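Local coordinates for protein TRAP dicarboxylate transporter, DctP subunit (Ochrobactrum anthropi, PDB 4P47) that probably binds a small organic solute, perhaps a dicarboxylate or related acid, in the periplasm and passes it to a TRAP membrane transporter, at residues V102-A107 with M133-D138; M93-L98 with P239-I244; G126-N131 with A321-E326; S81-G86 with T139-L144. All blocks are in the same frame, centred on the assembly; numbering follows the deposited sequence.

Contact 1. Residues V102-A107 with M133-D138; sequences VKAFEA and MKRLPD
The guanidinium of Arg-135 has the methyl of Ala-104 over one face, while the ring of Phe-105 is met obliquely by a methyl of Leu-136 and by the backbone N of Met-133. At the edge of that ring, in its plane, sits the carbonyl O of Val-102 from the ring's own turn of 3-10 helix. Phe-105 and Leu-136 cross at about a right angle: CE1 of Phe-105 lies 3.9 Å from CD2 of Leu-136, and CZ of Phe-105 is 4.0 Å from its other methyl, CD1, which sets the two methyls beside CE1 and CZ. Arg-135 works through its aliphatic stem. Its CB packs 3.6 Å from CG1 of Val-102, and the chain, extended from CG to NE, brings CD to 3.7 Å from CB of Ala-104. Val-102 turns CG1 anti to the backbone N (chi1 169°), which aims this methyl at the arginine stem; CG2 lies 3.7 Å from O of Arg-135 and only loosely against Leu-136. Residues 133 to 136 form a type I turn at the end of helix 127-133, so that Arg-135 and Leu-136 reach the loop 102-107 from adjacent positions. Without the fork of Leu-136, as with an alanine here, CE1 and CZ of Phe-105 would probably lose the methyls beside them. The contact is thus held by van der Waals packing of carbon groups: buried Leu-136 and Phe-105 fasten its inner side, and the stem of Arg-135 carries the apolar cover outward to a charged end near Thr-323 of helix 321-336.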
loop_
_atom_site.group_PDB
_atom_site.type_symbol
_atom_site.label_atom_id
_atom_site.label_comp_id
_atom_site.label_asym_id
_atom_site.label_seq_id
_atom_site.Cartn_x
_atom_site.Cartn_y
_atom_site.Cartn_z
ATOM N N VAL A 102 -14.240 -3.897 6.915
ATOM C CA VAL A 102 -13.761 -4.262 8.235
ATOM C C VAL A 102 -12.963 -3.062 8.727
ATOM O O VAL A 102 -11.871 -2.795 8.234
ATOM C CB VAL A 102 -12.867 -5.521 8.183
ATOM C CG1 VAL A 102 -12.152 -5.747 9.510
ATOM C CG2 VAL A 102 -13.691 -6.732 7.783
ATOM N N LYS A 103 -13.510 -2.319 9.679
ATOM C CA LYS A 103 -12.916 -1.045 10.078
ATOM C C LYS A 103 -11.480 -1.135 10.588
ATOM O O LYS A 103 -10.707 -0.171 10.445
ATOM C CB LYS A 103 -13.785 -0.387 11.154
ATOM C CG LYS A 103 -14.712 0.649 10.594
ATOM C CD LYS A 103 -13.939 1.871 10.111
ATOM C CE LYS A 103 -14.737 2.627 9.073
ATOM N NZ LYS A 103 -16.185 2.709 9.426
ATOM N N ALA A 104 -11.120 -2.268 11.178
ATOM C CA ALA A 104 -9.777 -2.440 11.698
ATOM C C ALA A 104 -8.725 -2.224 10.604
ATOM O O ALA A 104 -7.610 -1.826 10.935
ATOM C CB ALA A 104 -9.627 -3.809 12.351
ATOM N N PHE A 105 -9.064 -2.506 9.347
ATOM C CA PHE A 105 -8.101 -2.317 8.267
ATOM C C PHE A 105 -7.690 -0.853 8.083
ATOM O O PHE A 105 -6.673 -0.592 7.441
ATOM C CB PHE A 105 -8.614 -2.909 6.962
ATOM C CG PHE A 105 -8.322 -4.370 6.816
ATOM C CD1 PHE A 105 -9.194 -5.326 7.324
ATOM C CD2 PHE A 105 -7.176 -4.794 6.193
ATOM C CE1 PHE A 105 -8.920 -6.678 7.197
ATOM C CE2 PHE A 105 -6.906 -6.159 6.070
ATOM C CZ PHE A 105 -7.789 -7.093 6.576
ATOM N N GLU A 106 -8.418 0.105 8.642
ATOM C CA GLU A 106 -7.965 1.495 8.610
ATOM C C GLU A 106 -6.625 1.661 9.288
ATOM O O GLU A 106 -5.891 2.615 8.994
ATOM C CB GLU A 106 -9.023 2.384 9.251
ATOM C CG GLU A 106 -8.747 3.863 9.234
ATOM C CD GLU A 106 -9.931 4.650 9.738
ATOM O OE1 GLU A 106 -10.227 4.559 10.956
ATOM O OE2 GLU A 106 -10.565 5.339 8.928
ATOM N N ALA A 107 -6.262 0.712 10.146
ATOM C CA ALA A 107 -4.966 0.780 10.805
ATOM C C ALA A 107 -3.808 0.840 9.789
ATOM O O ALA A 107 -2.778 1.451 10.062
ATOM C CB ALA A 107 -4.762 -0.401 11.781
ATOM N N MET A 133 -6.499 -10.237 8.940
ATOM C CA MET A 133 -7.067 -11.202 7.988
ATOM C C MET A 133 -8.116 -12.106 8.601
ATOM O O MET A 133 -9.038 -12.541 7.931
ATOM C CB MET A 133 -5.958 -12.043 7.351
ATOM C CG MET A 133 -5.106 -11.241 6.410
ATOM S SD MET A 133 -4.079 -12.236 5.340
ATOM C CE MET A 133 -3.157 -13.176 6.540
ATOM N N LYS A 134 -7.989 -12.394 9.887
ATOM C CA LYS A 134 -8.981 -13.212 10.566
ATOM C C LYS A 134 -10.384 -12.614 10.573
ATOM O O LYS A 134 -11.368 -13.315 10.755
ATOM C CB LYS A 134 -8.514 -13.522 11.992
ATOM C CG LYS A 134 -7.328 -14.475 11.991
ATOM C CD LYS A 134 -7.286 -15.385 13.211
ATOM C CE LYS A 134 -6.456 -14.795 14.327
ATOM N NZ LYS A 134 -6.226 -15.802 15.412
ATOM N N ARG A 135 -10.472 -11.309 10.343
ATOM C CA ARG A 135 -11.738 -10.604 10.317
ATOM C C ARG A 135 -12.457 -10.714 8.966
ATOM O O ARG A 135 -13.608 -10.282 8.825
ATOM C CB ARG A 135 -11.500 -9.119 10.664
ATOM C CG ARG A 135 -10.852 -8.922 12.042
ATOM C CD ARG A 135 -10.351 -7.482 12.306
ATOM N NE ARG A 135 -9.710 -7.390 13.623
ATOM C CZ ARG A 135 -10.360 -7.123 14.752
ATOM N NH1 ARG A 135 -11.667 -6.899 14.732
ATOM N NH2 ARG A 135 -9.706 -7.085 15.906
ATOM N N LEU A 136 -11.800 -11.294 7.962
ATOM C CA LEU A 136 -12.343 -11.281 6.609
ATOM C C LEU A 136 -13.428 -12.326 6.324
ATOM O O LEU A 136 -14.359 -12.018 5.589
ATOM C CB LEU A 136 -11.210 -11.353 5.566
ATOM C CG LEU A 136 -10.376 -10.068 5.500
ATOM C CD1 LEU A 136 -9.149 -10.316 4.621
ATOM C CD2 LEU A 136 -11.170 -8.889 4.975
ATOM N N PRO A 137 -13.284 -13.566 6.836
ATOM C CA PRO A 137 -14.234 -14.614 6.425
ATOM C C PRO A 137 -15.705 -14.260 6.661
ATOM O O PRO A 137 -16.541 -14.547 5.805
ATOM C CB PRO A 137 -13.776 -15.825 7.232
ATOM C CG PRO A 137 -12.297 -15.622 7.341
ATOM C CD PRO A 137 -12.133 -14.147 7.558
ATOM N N ASP A 138 -16.012 -13.582 7.761
ATOM C CA ASP A 138 -17.405 -13.214 8.034
ATOM C C ASP A 138 -17.975 -12.258 6.993
ATOM O O ASP A 138 -19.188 -12.124 6.872
ATOM C CB ASP A 138 -17.554 -12.617 9.435
ATOM C CG ASP A 138 -17.420 -13.658 10.528
ATOM O OD1 ASP A 138 -17.484 -14.864 10.214
ATOM O OD2 ASP A 138 -17.251 -13.251 11.695
#

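Contact 2. Residues M93-L98 with P239-I244; sequences MNAGIL and PQIVMI
Met-93 and Ile-241 form an antiparallel, hydrogen-bonded backbone pair where the short strand 90-94 joins the long strand 229-245 in the mixed sheet of this family 7 solute-binding protein. N of Met-93 donates a hydrogen bond to O of Ile-241 at 3.2 Å, and N of Ile-241 donates one to O of Met-93 at 2.8 Å. A third backbone bond, from N of Ala-95 to O of Pro-239 at 2.9 Å, follows the non-hydrogen-bonded pair Asn-94 and Gln-240, just where residues 95-98 leave the strand for a 3-10 turn. CA-H...O contacts, among them Gln-240 CA to Met-93 O, add to the pairing.

One polar bond joins side chains. NE2 of Gln-240 donates to OD1 of Asn-94 at 2.8 Å, almost straight at 175°. The acceptor lies in the amide plane of the glutamine, but the donor stands above the Asn-94 carbonyl plane; the two amide planes are 68° apart. OE1 of Gln-240 is taken by Gln-44, so both ends of this buried amide are engaged.

Apolar packing occupies the face bearing Met-93 and Ile-241. CG2 of Ile-241 touches CB of Ala-95 at 4.0 Å and, in the leucine conformer described, CD1 of Leu-98. The same conformer sets its methyls against SD of Met-243. The Met-93 and Met-243 chains, each bent at chi3, bring their CE methyls to 3.9 Å.

Backbone bonds therefore set the strand register, the paired amides fix the orientation of the Gln-240 side chain, and hydrophobic filling extends from Met-243 toward helix 76-85 and from Ile-241 and Leu-98 toward Leu-136.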
loop_
_atom_site.group_PDB
_atom_site.type_symbol
_atom_site.label_atom_id
_atom_site.label_comp_id
_atom_site.label_asym_id
_atom_site.label_seq_id
_atom_site.Cartn_x
_atom_site.Cartn_y
_atom_site.Cartn_z
ATOM N N MET A 93 -5.273 -5.663 -3.911
ATOM C CA MET A 93 -5.493 -4.207 -3.873
ATOM C C MET A 93 -4.965 -3.647 -2.576
ATOM O O MET A 93 -4.700 -4.381 -1.635
ATOM C CB MET A 93 -6.985 -3.867 -3.967
ATOM C CG MET A 93 -7.776 -4.321 -2.744
ATOM S SD MET A 93 -9.562 -3.975 -2.871
ATOM C CE MET A 93 -9.965 -5.213 -4.064
ATOM N N ASN A 94 -4.839 -2.329 -2.510
ATOM C CA ASN A 94 -4.404 -1.678 -1.284
ATOM C C ASN A 94 -5.300 -2.086 -0.128
ATOM O O ASN A 94 -6.539 -1.991 -0.210
ATOM C CB ASN A 94 -4.410 -0.151 -1.461
ATOM C CG ASN A 94 -3.267 0.349 -2.330
ATOM O OD1 ASN A 94 -2.358 -0.378 -2.692
ATOM N ND2 ASN A 94 -3.332 1.620 -2.692
ATOM N N ALA A 95 -4.689 -2.516 0.968
ATOM C CA ALA A 95 -5.462 -3.085 2.056
ATOM C C ALA A 95 -6.349 -2.075 2.776
ATOM O O ALA A 95 -7.363 -2.447 3.352
ATOM C CB ALA A 95 -4.550 -3.796 3.042
ATOM N N GLY A 96 -5.994 -0.803 2.718
ATOM C CA GLY A 96 -6.794 0.229 3.361
ATOM C C GLY A 96 -8.175 0.348 2.754
ATOM O O GLY A 96 -9.100 0.844 3.411
ATOM N N ILE A 97 -8.333 -0.100 1.521
ATOM C CA ILE A 97 -9.642 -0.079 0.874
ATOM C C ILE A 97 -10.661 -0.918 1.668
ATOM O O ILE A 97 -11.861 -0.660 1.617
ATOM C CB ILE A 97 -9.526 -0.529 -0.589
ATOM C CG1 ILE A 97 -8.631 0.442 -1.361
ATOM C CG2 ILE A 97 -10.925 -0.634 -1.254
ATOM C CD1 ILE A 97 -8.254 -0.074 -2.758
ATOM N N LEU A 98 -10.176 -1.921 2.393
ATOM C CA LEU A 98 -11.056 -2.788 3.170
ATOM C C LEU A 98 -11.774 -2.101 4.316
ATOM O O LEU A 98 -12.729 -2.660 4.846
ATOM C CB LEU A 98 -10.282 -3.976 3.730
ATOM C CG LEU A 98 -10.080 -5.079 2.703
ATOM C CD1 LEU A 98 -8.918 -5.970 3.060
ATOM C CD2 LEU A 98 -11.349 -5.910 2.553
ATOM N N PRO A 239 0.370 -1.377 1.884
ATOM C CA PRO A 239 0.462 -2.802 1.599
ATOM C C PRO A 239 -0.715 -3.193 0.750
ATOM O O PRO A 239 -1.771 -2.555 0.858
ATOM C CB PRO A 239 0.348 -3.447 2.983
ATOM C CG PRO A 239 -0.421 -2.493 3.798
ATOM C CD PRO A 239 -0.256 -1.120 3.188
ATOM N N GLN A 240 -0.558 -4.207 -0.084
ATOM C CA GLN A 240 -1.693 -4.766 -0.785
ATOM C C GLN A 240 -2.069 -6.081 -0.151
ATOM O O GLN A 240 -1.219 -6.767 0.457
ATOM C CB GLN A 240 -1.409 -4.929 -2.256
ATOM C CG GLN A 240 -1.053 -3.596 -2.879
ATOM C CD GLN A 240 -1.451 -3.511 -4.309
ATOM O OE1 GLN A 240 -1.237 -4.445 -5.088
ATOM N NE2 GLN A 240 -2.029 -2.384 -4.682
ATOM N N ILE A 241 -3.336 -6.418 -0.184
ATOM C CA ILE A 241 -3.771 -7.720 0.302
ATOM C C ILE A 241 -4.279 -8.527 -0.886
ATOM O O ILE A 241 -5.056 -8.050 -1.736
ATOM C CB ILE A 241 -4.820 -7.602 1.425
ATOM C CG1 ILE A 241 -5.181 -8.986 1.953
ATOM C CG2 ILE A 241 -6.042 -6.839 0.958
ATOM C CD1 ILE A 241 -5.991 -8.946 3.239
ATOM N N VAL A 242 -3.806 -9.770 -0.967
ATOM C CA VAL A 242 -4.284 -10.737 -1.939
ATOM C C VAL A 242 -5.415 -11.520 -1.305
ATOM O O VAL A 242 -5.248 -12.088 -0.209
ATOM C CB VAL A 242 -3.155 -11.711 -2.327
ATOM C CG1 VAL A 242 -3.643 -12.733 -3.354
ATOM C CG2 VAL A 242 -1.930 -10.951 -2.868
ATOM N N MET A 243 -6.565 -11.519 -1.966
ATOM C CA MET A 243 -7.770 -12.139 -1.449
ATOM C C MET A 243 -8.382 -13.093 -2.439
ATOM O O MET A 243 -8.219 -12.969 -3.666
ATOM C CB MET A 243 -8.808 -11.065 -1.134
ATOM C CG MET A 243 -8.423 -10.172 0.026
ATOM S SD MET A 243 -9.505 -8.733 0.290
ATOM C CE MET A 243 -9.213 -7.811 -1.235
ATOM N N ILE A 244 -9.131 -14.044 -1.891
ATOM C CA ILE A 244 -9.913 -14.964 -2.674
ATOM C C ILE A 244 -11.347 -14.998 -2.122
ATOM O O ILE A 244 -11.567 -14.847 -0.921
ATOM C CB ILE A 244 -9.203 -16.360 -2.714
ATOM C CG1 ILE A 244 -9.901 -17.309 -3.676
ATOM C CG2 ILE A 244 -9.078 -16.990 -1.321
ATOM C CD1 ILE A 244 -9.018 -18.466 -4.076
#

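Contact 3. Residues G126-N131 with A321-E326; sequences GPFGTN and AETVDE
Glu-326 reaches from helix 321-336 to Asn-131 of helix 127-133 in a nearly antiparallel helix pair; the axes of 127-131 and 321-326 run at 156° and approach to 10.3 Å. The glutamate CB leads toward the neighbouring helix, and with CG anti to the backbone N (chi1 169°) the chain continues extended across the interface. CB and CG act as a spacer. CD, the first atom to come close, lies 3.5 Å from ND2 of Asn-131. Of the carboxylate oxygens, OE1 accepts a weak hydrogen bond from ND2 of Asn-131 at 3.2 Å, whereas OE2 rests 2.9 Å from the same nitrogen and 3.5 Å from CB of Pro-127. Amide and carboxylate are nearly coplanar, their planes 17° apart, so the nitrogen of Asn-131 meets both oxygens along one flat arrangement. OE1 also accepts a hydrogen bond from a water, which donates a second one to O of Phe-128, tying the carboxylate to the backbone of the first helical turn. That turn lies at the N-terminal end of helix 127-133, whose dipole may slightly favour the negative charge. Deeper in the interface Phe-128 presents an edge to CG2 of Thr-323, and its ring also packs on Leu-327 of helix 321-336 and on Ala-107. Polar contacts thus gather around Glu-326 and Asn-131, beside an apolar patch of Phe-128 and Thr-323. The first turn is closed at its start as well: O of Gly-126, the N-cap residue, accepts from N of Thr-130 and, above its carbonyl plane, from OG1 of Thr-130 at 3.0 Å.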
loop_
_atom_site.group_PDB
_atom_site.type_symbol
_atom_site.label_atom_id
_atom_site.label_comp_id
_atom_site.label_asym_id
_atom_site.label_seq_id
_atom_site.Cartn_x
_atom_site.Cartn_y
_atom_site.Cartn_z
ATOM N N GLY A 126 3.402 -10.622 10.418
ATOM C CA GLY A 126 3.256 -11.060 11.796
ATOM C C GLY A 126 1.842 -10.913 12.327
ATOM O O GLY A 126 0.881 -10.817 11.571
ATOM N N PRO A 127 1.689 -10.917 13.650
ATOM C CA PRO A 127 0.366 -10.928 14.263
ATOM C C PRO A 127 -0.527 -9.765 13.809
ATOM O O PRO A 127 -1.734 -9.960 13.627
ATOM C CB PRO A 127 0.689 -10.865 15.767
ATOM C CG PRO A 127 2.005 -11.571 15.855
ATOM C CD PRO A 127 2.752 -11.125 14.644
ATOM N N PHE A 128 0.033 -8.573 13.621
ATOM C CA PHE A 128 -0.790 -7.451 13.201
ATOM C C PHE A 128 -1.544 -7.776 11.904
ATOM O O PHE A 128 -2.772 -7.670 11.817
ATOM C CB PHE A 128 0.060 -6.204 13.009
ATOM C CG PHE A 128 -0.679 -5.073 12.344
ATOM C CD1 PHE A 128 -1.703 -4.406 13.002
ATOM C CD2 PHE A 128 -0.352 -4.675 11.063
ATOM C CE1 PHE A 128 -2.384 -3.374 12.386
ATOM C CE2 PHE A 128 -1.013 -3.636 10.449
ATOM C CZ PHE A 128 -2.035 -2.989 11.103
ATOM N N GLY A 129 -0.806 -8.178 10.877
ATOM C CA GLY A 129 -1.436 -8.478 9.601
ATOM C C GLY A 129 -2.325 -9.705 9.660
ATOM O O GLY A 129 -3.372 -9.778 9.009
ATOM N N THR A 130 -1.883 -10.703 10.419
ATOM C CA THR A 130 -2.603 -11.954 10.532
ATOM C C THR A 130 -3.947 -11.775 11.223
ATOM O O THR A 130 -4.970 -12.291 10.779
ATOM C CB THR A 130 -1.734 -12.982 11.253
ATOM O OG1 THR A 130 -0.531 -13.181 10.491
ATOM C CG2 THR A 130 -2.468 -14.318 11.416
ATOM N N ASN A 131 -3.963 -10.988 12.285
ATOM C CA ASN A 131 -5.195 -10.749 13.009
ATOM C C ASN A 131 -6.185 -9.896 12.224
ATOM O O ASN A 131 -7.389 -10.049 12.374
ATOM C CB ASN A 131 -4.901 -10.159 14.400
ATOM C CG ASN A 131 -4.315 -11.180 15.340
ATOM O OD1 ASN A 131 -4.497 -12.371 15.149
ATOM N ND2 ASN A 131 -3.600 -10.717 16.354
ATOM N N ALA A 321 -9.028 -0.561 20.185
ATOM C CA ALA A 321 -7.832 -0.613 21.018
ATOM C C ALA A 321 -7.043 -1.907 20.822
ATOM O O ALA A 321 -5.809 -1.900 20.835
ATOM C CB ALA A 321 -8.211 -0.440 22.496
ATOM N N GLU A 322 -7.746 -3.022 20.652
ATOM C CA GLU A 322 -7.080 -4.305 20.473
ATOM C C GLU A 322 -6.085 -4.233 19.307
ATOM O O GLU A 322 -4.929 -4.637 19.407
ATOM C CB GLU A 322 -8.114 -5.416 20.218
ATOM C CG GLU A 322 -7.523 -6.819 20.034
ATOM C CD GLU A 322 -7.207 -7.527 21.346
ATOM O OE1 GLU A 322 -7.804 -7.176 22.382
ATOM O OE2 GLU A 322 -6.353 -8.439 21.341
ATOM N N THR A 323 -6.570 -3.752 18.186
ATOM C CA THR A 323 -5.746 -3.647 16.999
ATOM C C THR A 323 -4.650 -2.587 17.172
ATOM O O THR A 323 -3.472 -2.850 16.905
ATOM C CB THR A 323 -6.616 -3.336 15.784
ATOM O OG1 THR A 323 -7.540 -4.410 15.554
ATOM C CG2 THR A 323 -5.791 -3.160 14.542
ATOM N N VAL A 324 -5.003 -1.402 17.674
ATOM C CA VAL A 324 -4.003 -0.336 17.800
ATOM C C VAL A 324 -2.901 -0.657 18.822
ATOM O O VAL A 324 -1.724 -0.405 18.560
ATOM C CB VAL A 324 -4.685 1.006 18.112
ATOM C CG1 VAL A 324 -3.658 2.098 18.338
ATOM C CG2 VAL A 324 -5.619 1.381 16.977
ATOM N N ASP A 325 -3.261 -1.175 19.997
ATOM C CA ASP A 325 -2.250 -1.503 21.003
ATOM C C ASP A 325 -1.251 -2.524 20.500
ATOM O O ASP A 325 -0.036 -2.385 20.725
ATOM C CB ASP A 325 -2.894 -2.075 22.265
ATOM C CG ASP A 325 -3.690 -1.054 23.046
ATOM O OD1 ASP A 325 -3.488 0.166 22.878
ATOM O OD2 ASP A 325 -4.519 -1.502 23.862
ATOM N N GLU A 326 -1.754 -3.553 19.819
ATOM C CA GLU A 326 -0.904 -4.599 19.245
ATOM C C GLU A 326 0.069 -4.005 18.227
ATOM O O GLU A 326 1.279 -4.276 18.249
ATOM C CB GLU A 326 -1.768 -5.672 18.579
ATOM C CG GLU A 326 -0.979 -6.682 17.723
ATOM C CD GLU A 326 -1.838 -7.837 17.208
ATOM O OE1 GLU A 326 -2.770 -7.592 16.408
ATOM O OE2 GLU A 326 -1.576 -8.994 17.607
HETATM O O HOH W 1 -4.271 -6.697 13.960
#

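Contact 4. Residues S81-G86 with T139-L144; sequences SGLQGG and TGLIGL
Thr-139 offers its carbonyl O to NE2 of Gln-84 at 3.0 Å, opening the contact between the last turn of helix 76-85 and the start of strand 141-156. The amide nitrogen lies in the Thr-139 carbonyl plane, but the N-H points somewhat off line, at 143°. Thr-139 OG1 is engaged with O of Leu-136. Gly-140 follows with a positive phi of 88°, where a side chain would run into the preceding carbonyl and would also come close to CA of Gln-84. Its O accepts a hydrogen bond from a water at 2.7 Å, and this water donates as well to O of Gln-84, bridging two acceptors that could not bond to each other. Leu-141 then turns CD2 onto CB of Leu-83 at 3.7 Å and against CG of Gln-84 at 4.0 Å. From Ile-142 to Leu-144 the strand pairs instead with strand 229-245. Were Gln-84 exchanged for a leucine, the Thr-139 carbonyl would probably lose this N-H, leaving residues 139-140 less firmly tied to the helix. The helix end thus satisfies two successive carbonyls, one through the Gln-84 amide and one through the shared water, while Leu-141 against Leu-83 and the Gln-84 stem gives the apolar part.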
loop_
_atom_site.group_PDB
_atom_site.type_symbol
_atom_site.label_atom_id
_atom_site.label_comp_id
_atom_site.label_asym_id
_atom_site.label_seq_id
_atom_site.Cartn_x
_atom_site.Cartn_y
_atom_site.Cartn_z
ATOM N N SER A 81 -16.493 -6.227 -4.061
ATOM C CA SER A 81 -17.861 -6.756 -3.940
ATOM C C SER A 81 -18.094 -7.941 -4.897
ATOM O O SER A 81 -18.921 -8.807 -4.627
ATOM C CB SER A 81 -18.932 -5.655 -4.129
ATOM O OG SER A 81 -18.967 -5.119 -5.435
ATOM N N GLY A 82 -17.346 -7.987 -5.997
ATOM C CA GLY A 82 -17.393 -9.131 -6.901
ATOM C C GLY A 82 -16.837 -10.412 -6.301
ATOM O O GLY A 82 -17.375 -11.501 -6.515
ATOM N N LEU A 83 -15.776 -10.303 -5.514
ATOM C CA LEU A 83 -15.311 -11.448 -4.742
ATOM C C LEU A 83 -16.350 -11.899 -3.728
ATOM O O LEU A 83 -16.606 -13.093 -3.576
ATOM C CB LEU A 83 -13.995 -11.162 -4.008
ATOM C CG LEU A 83 -12.699 -11.573 -4.703
ATOM C CD1 LEU A 83 -12.424 -10.668 -5.898
ATOM C CD2 LEU A 83 -11.554 -11.509 -3.702
ATOM N N GLN A 84 -16.968 -10.945 -3.035
ATOM C CA GLN A 84 -17.960 -11.288 -2.035
ATOM C C GLN A 84 -19.104 -12.050 -2.676
ATOM O O GLN A 84 -19.600 -13.012 -2.096
ATOM C CB GLN A 84 -18.464 -10.041 -1.305
ATOM C CG GLN A 84 -17.411 -9.418 -0.420
ATOM C CD GLN A 84 -17.854 -8.092 0.135
ATOM O OE1 GLN A 84 -18.338 -7.228 -0.598
ATOM N NE2 GLN A 84 -17.734 -7.933 1.449
ATOM N N GLY A 85 -19.494 -11.639 -3.882
ATOM C CA GLY A 85 -20.563 -12.311 -4.592
ATOM C C GLY A 85 -20.155 -13.592 -5.304
ATOM O O GLY A 85 -21.022 -14.352 -5.741
ATOM N N GLY A 86 -18.863 -13.836 -5.455
ATOM C CA GLY A 86 -18.385 -15.044 -6.120
ATOM C C GLY A 86 -18.200 -14.934 -7.628
ATOM O O GLY A 86 -17.860 -15.920 -8.290
ATOM N N THR A 139 -17.103 -11.595 6.237
ATOM C CA THR A 139 -17.534 -10.672 5.191
ATOM C C THR A 139 -17.502 -11.300 3.796
ATOM O O THR A 139 -17.723 -10.582 2.810
ATOM C CB THR A 139 -16.684 -9.380 5.172
ATOM O OG1 THR A 139 -15.380 -9.651 4.632
ATOM C CG2 THR A 139 -16.536 -8.786 6.563
ATOM N N GLY A 140 -17.210 -12.592 3.697
ATOM C CA GLY A 140 -17.176 -13.277 2.421
ATOM C C GLY A 140 -15.842 -13.234 1.690
ATOM O O GLY A 140 -15.796 -13.535 0.493
ATOM N N LEU A 141 -14.769 -12.930 2.411
ATOM C CA LEU A 141 -13.418 -12.771 1.848
ATOM C C LEU A 141 -12.421 -13.621 2.623
ATOM O O LEU A 141 -12.547 -13.765 3.831
ATOM C CB LEU A 141 -13.009 -11.304 1.935
ATOM C CG LEU A 141 -13.877 -10.348 1.111
ATOM C CD1 LEU A 141 -13.629 -8.919 1.526
ATOM C CD2 LEU A 141 -13.612 -10.525 -0.401
ATOM N N ILE A 142 -11.427 -14.164 1.933
ATOM C CA ILE A 142 -10.326 -14.866 2.565
ATOM C C ILE A 142 -9.029 -14.149 2.192
ATOM O O ILE A 142 -8.710 -14.001 0.997
ATOM C CB ILE A 142 -10.230 -16.318 2.038
ATOM C CG1 ILE A 142 -11.559 -17.057 2.237
ATOM C CG2 ILE A 142 -9.079 -17.074 2.688
ATOM C CD1 ILE A 142 -11.988 -17.242 3.682
ATOM N N GLY A 143 -8.260 -13.737 3.194
ATOM C CA GLY A 143 -6.959 -13.126 2.962
ATOM C C GLY A 143 -5.869 -14.173 2.807
ATOM O O GLY A 143 -5.772 -15.129 3.583
ATOM N N LEU A 144 -5.038 -14.041 1.793
ATOM C CA LEU A 144 -3.977 -15.010 1.528
ATOM C C LEU A 144 -2.573 -14.512 1.890
ATOM O O LEU A 144 -1.768 -15.263 2.436
ATOM C CB LEU A 144 -4.020 -15.416 0.053
ATOM C CG LEU A 144 -5.279 -16.145 -0.400
ATOM C CD1 LEU A 144 -5.262 -16.330 -1.901
ATOM C CD2 LEU A 144 -5.392 -17.511 0.310
HETATM O O HOH W 2 -17.817 -14.797 -0.750
#

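Contacts 1, 2 and 4 form one continuous packed region. The centres of contacts 1 and 2 are about 10 Å apart; Leu-136 of contact 1 lies against Leu-98 and Ile-241 of contact 2, and CE2 of Phe-105 touches CD1 of Leu-98 at 3.6 Å in the leucine conformer described. Contacts 2 and 4 reach the same sheet: Val-242 O and Leu-144 N, 2.8 Å apart, probably hydrogen-bond between strands 229-245 and 141-156. Contact 3 adds the C-terminal helix at the outer side, meeting contact 1 through Thr-323 and Phe-128 but staying about 8 Å from contact 4 at the nearest atoms. In this crystal the C-terminus occupies the ligand-binding pocket.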